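Local coordinates for protein 28 kDa product (Pseudomonas syringae pv. phaseolicola, PDB 1UKF) that acts as a cysteine protease that cleaves itself, is delivered into plant cells during infection and elicits the hypersensitive response in resistant hosts, at residues R10-E24 / L41-H55. Numbering follows the deposited sequence.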
loop_
_atom_site.group_PDB
_atom_site.type_symbol
_atom_site.label_atom_id
_atom_site.label_comp_id
_atom_site.label_asym_id
_atom_site.label_seq_id
_atom_site.Cartn_x
_atom_site.Cartn_y
_atom_site.Cartn_z
ATOM N N ARG A 10 -4.618 -1.050 13.741
ATOM C CA ARG A 10 -5.955 -0.536 13.485
ATOM C C ARG A 10 -6.493 -1.071 12.166
ATOM O O ARG A 10 -5.901 -0.847 11.110
ATOM C CB ARG A 10 -5.939 0.995 13.428
ATOM C CG ARG A 10 -7.279 1.654 13.778
ATOM C CD ARG A 10 -7.549 1.566 15.282
ATOM N NE ARG A 10 -6.482 2.226 16.032
ATOM C CZ ARG A 10 -6.409 3.538 16.232
ATOM N NH1 ARG A 10 -7.350 4.342 15.754
ATOM N NH2 ARG A 10 -5.374 4.052 16.882
ATOM N N ASP A 11 -7.605 -1.796 12.230
ATOM C CA ASP A 11 -8.239 -2.305 11.023
ATOM C C ASP A 11 -9.215 -1.209 10.610
ATOM O O ASP A 11 -10.288 -1.070 11.203
ATOM C CB ASP A 11 -9.001 -3.595 11.318
ATOM C CG ASP A 11 -9.739 -4.131 10.102
ATOM O OD1 ASP A 11 -9.814 -3.423 9.073
ATOM O OD2 ASP A 11 -10.256 -5.267 10.179
ATOM N N VAL A 12 -8.837 -0.423 9.609
ATOM C CA VAL A 12 -9.680 0.676 9.154
ATOM C C VAL A 12 -10.284 0.431 7.774
ATOM O O VAL A 12 -10.850 1.345 7.172
ATOM C CB VAL A 12 -8.875 2.004 9.127
ATOM C CG1 VAL A 12 -8.409 2.349 10.533
ATOM C CG2 VAL A 12 -7.673 1.887 8.192
ATOM N N ASN A 13 -10.208 -0.815 7.305
ATOM C CA ASN A 13 -10.695 -1.161 5.971
ATOM C C ASN A 13 -11.996 -1.960 5.904
ATOM O O ASN A 13 -12.243 -2.667 4.926
ATOM C CB ASN A 13 -9.582 -1.910 5.223
ATOM C CG ASN A 13 -9.817 -1.978 3.725
ATOM O OD1 ASN A 13 -10.258 -1.007 3.108
ATOM N ND2 ASN A 13 -9.496 -3.121 3.126
ATOM N N HIS A 14 -12.846 -1.842 6.918
ATOM C CA HIS A 14 -14.104 -2.580 6.900
ATOM C C HIS A 14 -14.952 -2.237 5.672
ATOM O O HIS A 14 -15.722 -3.073 5.193
ATOM C CB HIS A 14 -14.914 -2.294 8.171
ATOM C CG HIS A 14 -16.198 -3.061 8.253
ATOM N ND1 HIS A 14 -16.240 -4.421 8.479
ATOM C CD2 HIS A 14 -17.485 -2.662 8.117
ATOM C CE1 HIS A 14 -17.498 -4.827 8.477
ATOM N NE2 HIS A 14 -18.273 -3.779 8.260
ATOM N N ASN A 15 -14.808 -1.014 5.166
ATOM C CA ASN A 15 -15.581 -0.570 4.010
ATOM C C ASN A 15 -14.933 -0.839 2.654
ATOM O O ASN A 15 -15.408 -0.347 1.628
ATOM C CB ASN A 15 -15.908 0.921 4.146
ATOM C CG ASN A 15 -16.787 1.216 5.350
ATOM O OD1 ASN A 15 -17.869 0.647 5.495
ATOM N ND2 ASN A 15 -16.327 2.112 6.215
ATOM N N ASN A 16 -13.846 -1.606 2.648
ATOM C CA ASN A 16 -13.161 -1.966 1.406
ATOM C C ASN A 16 -12.816 -0.788 0.503
ATOM O O ASN A 16 -13.224 -0.736 -0.658
ATOM C CB ASN A 16 -14.012 -2.968 0.623
ATOM C CG ASN A 16 -14.188 -4.276 1.359
ATOM O OD1 ASN A 16 -13.218 -4.981 1.634
ATOM N ND2 ASN A 16 -15.432 -4.610 1.686
ATOM N N ILE A 17 -12.052 0.153 1.043
ATOM C CA ILE A 17 -11.631 1.330 0.299
ATOM C C ILE A 17 -10.118 1.456 0.470
ATOM O O ILE A 17 -9.586 2.541 0.686
ATOM C CB ILE A 17 -12.344 2.602 0.834
ATOM C CG1 ILE A 17 -12.264 2.654 2.366
ATOM C CG2 ILE A 17 -13.805 2.599 0.391
ATOM C CD1 ILE A 17 -12.693 3.985 2.958
ATOM N N CYS A 18 -9.431 0.326 0.338
ATOM C CA CYS A 18 -7.984 0.273 0.534
ATOM C C CYS A 18 -7.111 1.215 -0.287
ATOM O O CYS A 18 -6.213 1.850 0.273
ATOM C CB CYS A 18 -7.473 -1.170 0.393
ATOM S SG CYS A 18 -8.046 -2.120 -1.035
ATOM N N ALA A 19 -7.349 1.320 -1.592
ATOM C CA ALA A 19 -6.535 2.212 -2.411
ATOM C C ALA A 19 -6.698 3.659 -1.950
ATOM O O ALA A 19 -5.717 4.400 -1.855
ATOM C CB ALA A 19 -6.908 2.075 -3.884
ATOM N N GLY A 20 -7.937 4.056 -1.668
ATOM C CA GLY A 20 -8.200 5.410 -1.211
ATOM C C GLY A 20 -7.574 5.701 0.144
ATOM O O GLY A 20 -6.970 6.757 0.335
ATOM N N LEU A 21 -7.728 4.777 1.092
ATOM C CA LEU A 21 -7.149 4.943 2.422
ATOM C C LEU A 21 -5.627 4.976 2.352
ATOM O O LEU A 21 -4.987 5.773 3.040
ATOM C CB LEU A 21 -7.585 3.800 3.343
ATOM C CG LEU A 21 -9.043 3.805 3.810
ATOM C CD1 LEU A 21 -9.368 2.478 4.483
ATOM C CD2 LEU A 21 -9.280 4.972 4.768
ATOM N N SER A 22 -5.048 4.108 1.527
ATOM C CA SER A 22 -3.600 4.052 1.385
ATOM C C SER A 22 -3.067 5.354 0.806
ATOM O O SER A 22 -2.011 5.841 1.222
ATOM C CB SER A 22 -3.198 2.872 0.497
ATOM O OG SER A 22 -3.468 1.650 1.158
ATOM N N THR A 23 -3.792 5.925 -0.151
ATOM C CA THR A 23 -3.356 7.179 -0.747
ATOM C C THR A 23 -3.496 8.318 0.264
ATOM O O THR A 23 -2.630 9.192 0.337
ATOM C CB THR A 23 -4.145 7.490 -2.033
ATOM O OG1 THR A 23 -3.949 6.422 -2.971
ATOM C CG2 THR A 23 -3.649 8.782 -2.670
ATOM N N GLU A 24 -4.567 8.306 1.056
ATOM C CA GLU A 24 -4.752 9.339 2.076
ATOM C C GLU A 24 -3.595 9.232 3.075
ATOM O O GLU A 24 -3.049 10.243 3.513
ATOM C CB GLU A 24 -6.103 9.154 2.783
ATOM C CG GLU A 24 -6.357 10.075 3.987
ATOM C CD GLU A 24 -6.477 11.548 3.629
ATOM O OE1 GLU A 24 -6.550 11.890 2.430
ATOM O OE2 GLU A 24 -6.511 12.374 4.567
ATOM N N LEU A 41 -7.622 8.019 10.102
ATOM C CA LEU A 41 -8.193 7.091 9.134
ATOM C C LEU A 41 -9.280 6.183 9.694
ATOM O O LEU A 41 -9.968 5.503 8.927
ATOM C CB LEU A 41 -7.075 6.234 8.540
ATOM C CG LEU A 41 -5.978 7.001 7.801
ATOM C CD1 LEU A 41 -4.747 6.125 7.628
ATOM C CD2 LEU A 41 -6.504 7.470 6.457
ATOM N N ASP A 42 -9.430 6.166 11.018
ATOM C CA ASP A 42 -10.436 5.323 11.659
ATOM C C ASP A 42 -11.843 5.748 11.229
ATOM O O ASP A 42 -12.039 6.839 10.694
ATOM C CB ASP A 42 -10.297 5.379 13.185
ATOM C CG ASP A 42 -10.601 4.042 13.854
ATOM O OD1 ASP A 42 -11.328 3.214 13.258
ATOM O OD2 ASP A 42 -10.118 3.820 14.986
ATOM N N TYR A 43 -12.822 4.890 11.491
ATOM C CA TYR A 43 -14.195 5.120 11.060
ATOM C C TYR A 43 -14.875 6.425 11.447
ATOM O O TYR A 43 -15.708 6.926 10.695
ATOM C CB TYR A 43 -15.054 3.927 11.473
ATOM C CG TYR A 43 -14.457 2.624 10.988
ATOM C CD1 TYR A 43 -13.814 1.759 11.869
ATOM C CD2 TYR A 43 -14.458 2.301 9.630
ATOM C CE1 TYR A 43 -13.180 0.607 11.414
ATOM C CE2 TYR A 43 -13.825 1.157 9.166
ATOM C CZ TYR A 43 -13.187 0.317 10.060
ATOM O OH TYR A 43 -12.536 -0.803 9.598
ATOM N N ASN A 44 -14.527 6.986 12.598
ATOM C CA ASN A 44 -15.137 8.243 13.018
ATOM C C ASN A 44 -14.218 9.418 12.700
ATOM O O ASN A 44 -14.441 10.534 13.164
ATOM C CB ASN A 44 -15.445 8.206 14.518
ATOM C CG ASN A 44 -14.195 8.244 15.373
ATOM O OD1 ASN A 44 -13.131 7.792 14.955
ATOM N ND2 ASN A 44 -14.322 8.775 16.584
ATOM N N GLY A 45 -13.195 9.160 11.889
ATOM C CA GLY A 45 -12.244 10.196 11.531
ATOM C C GLY A 45 -12.413 10.758 10.132
ATOM O O GLY A 45 -12.950 10.104 9.238
ATOM N N GLU A 46 -11.941 11.985 9.945
ATOM C CA GLU A 46 -12.022 12.662 8.657
ATOM C C GLU A 46 -11.325 11.863 7.559
ATOM O O GLU A 46 -11.753 11.880 6.403
ATOM C CB GLU A 46 -11.386 14.054 8.766
ATOM C CG GLU A 46 -11.246 14.796 7.444
ATOM C CD GLU A 46 -12.579 15.206 6.853
ATOM O OE1 GLU A 46 -12.592 15.701 5.706
ATOM O OE2 GLU A 46 -13.612 15.042 7.535
ATOM N N GLY A 47 -10.254 11.166 7.933
ATOM C CA GLY A 47 -9.502 10.370 6.977
ATOM C C GLY A 47 -10.299 9.240 6.354
ATOM O O GLY A 47 -10.027 8.851 5.217
ATOM N N GLN A 48 -11.270 8.701 7.084
ATOM C CA GLN A 48 -12.093 7.623 6.550
ATOM C C GLN A 48 -12.921 8.189 5.396
ATOM O O GLN A 48 -13.026 7.568 4.338
ATOM C CB GLN A 48 -13.002 7.047 7.647
ATOM C CG GLN A 48 -13.968 5.959 7.181
ATOM C CD GLN A 48 -13.333 4.593 6.922
ATOM O OE1 GLN A 48 -13.955 3.734 6.297
ATOM N NE2 GLN A 48 -12.119 4.379 7.416
ATOM N N SER A 49 -13.496 9.375 5.586
ATOM C CA SER A 49 -14.288 10.001 4.530
ATOM C C SER A 49 -13.411 10.447 3.365
ATOM O O SER A 49 -13.781 10.268 2.205
ATOM C CB SER A 49 -15.068 11.203 5.067
ATOM O OG SER A 49 -16.252 10.791 5.725
ATOM N N ARG A 50 -12.256 11.032 3.667
ATOM C CA ARG A 50 -11.354 11.481 2.612
ATOM C C ARG A 50 -10.860 10.258 1.841
ATOM O O ARG A 50 -10.775 10.278 0.610
ATOM C CB ARG A 50 -10.164 12.243 3.201
ATOM C CG ARG A 50 -9.395 13.064 2.179
ATOM C CD ARG A 50 -10.214 14.259 1.708
ATOM N NE ARG A 50 -9.595 14.948 0.579
ATOM C CZ ARG A 50 -9.524 14.456 -0.653
ATOM N NH1 ARG A 50 -10.036 13.263 -0.926
ATOM N NH2 ARG A 50 -8.937 15.156 -1.615
ATOM N N GLY A 51 -10.537 9.194 2.571
ATOM C CA GLY A 51 -10.071 7.976 1.937
ATOM C C GLY A 51 -11.147 7.405 1.035
ATOM O O GLY A 51 -10.859 6.902 -0.050
ATOM N N SER A 52 -12.396 7.481 1.480
ATOM C CA SER A 52 -13.507 6.979 0.683
ATOM C C SER A 52 -13.626 7.788 -0.606
ATOM O O SER A 52 -13.849 7.230 -1.683
ATOM C CB SER A 52 -14.813 7.060 1.480
ATOM O OG SER A 52 -15.901 6.570 0.719
ATOM N N GLU A 53 -13.465 9.103 -0.495
ATOM C CA GLU A 53 -13.535 9.985 -1.657
ATOM C C GLU A 53 -12.418 9.637 -2.635
ATOM O O GLU A 53 -12.632 9.593 -3.847
ATOM C CB GLU A 53 -13.401 11.448 -1.233
ATOM C CG GLU A 53 -14.538 11.975 -0.380
ATOM C CD GLU A 53 -14.369 13.447 -0.061
ATOM O OE1 GLU A 53 -14.270 14.250 -1.014
ATOM O OE2 GLU A 53 -14.330 13.801 1.137
ATOM N N ARG A 54 -11.217 9.404 -2.115
ATOM C CA ARG A 54 -10.103 9.044 -2.979
ATOM C C ARG A 54 -10.371 7.689 -3.619
ATOM O O ARG A 54 -10.027 7.468 -4.781
ATOM C CB ARG A 54 -8.792 8.987 -2.193
ATOM C CG ARG A 54 -8.339 10.325 -1.626
ATOM C CD ARG A 54 -6.933 10.222 -1.046
ATOM N NE ARG A 54 -6.557 11.400 -0.266
ATOM C CZ ARG A 54 -6.244 12.586 -0.782
ATOM N NH1 ARG A 54 -6.248 12.771 -2.095
ATOM N NH2 ARG A 54 -5.933 13.594 0.025
ATOM N N HIS A 55 -10.989 6.777 -2.875
ATOM C CA HIS A 55 -11.269 5.471 -3.439
ATOM C C HIS A 55 -12.273 5.599 -4.583
ATOM O O HIS A 55 -12.274 4.790 -5.514
ATOM C CB HIS A 55 -11.801 4.508 -2.379
ATOM C CG HIS A 55 -11.613 3.073 -2.747
ATOM N ND1 HIS A 55 -10.371 2.475 -2.768
ATOM C CD2 HIS A 55 -12.489 2.145 -3.197
ATOM C CE1 HIS A 55 -10.491 1.240 -3.222
ATOM N NE2 HIS A 55 -11.765 1.015 -3.491
HETATM O O HOH W 1 -10.604 0.524 13.572
HETATM O O HOH W 2 -13.137 1.214 5.632
#
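His55 packs against Ile17 and Gly20 at the start of helix 18-27 and shows how an imidazole can accept an N-H from a helix's first turn. Its CB rests 3.8 Å from CB of Ile17, and chi1 of -158°, which places CG opposite the backbone N, lays the ring beneath Ile17. CA of Ile17, the atom nearest CG, stands 3.5 Å from the ring centroid, 9° off its normal, a CH-pi contact over one face. Farther out, CD2 meets CG2 of Ile17, CE1 lies near N of Ala19, NE2 lies near O of Asn16, and ND1 accepts a hydrogen bond from N of Gly20 (3.1 Å), the donor lying in the ring plane. The acceptor role of ND1 fits a proton on NE2.

One turn back along helix 46-67, at Gly51, the helices touch backbone to backbone, CA of Gly20 making a CH...O contact with O of Gly51 (3.3 Å); with no side chain on either glycine, the axes of 18-24 and 46-55 approach to 6.8 Å. Arg54 reaches Glu24 side-on in a salt bridge: NE (2.7 Å) and NH2 both donate to OE1, which lies in the guanidinium plane, while OE2 is held by His40.

At the other end, Gln48 links the loop to the helix. Its NE2 donates almost straight to O of Val12 (173°), in the carbonyl plane, and also to O of Leu41; its OE1 accepts from ND2 of Asn15. Tyr43 OH donates to O of Asp11 and accepts from N of His14 (2.9 Å).

Residues 41-55 thus pack along the loop and helix start that carry the active-site Cys18, which neighbours the active-site His132. A catalytic cysteine at a helix N-terminus is characteristic of the papain-like fold, here in a C58 peptidase.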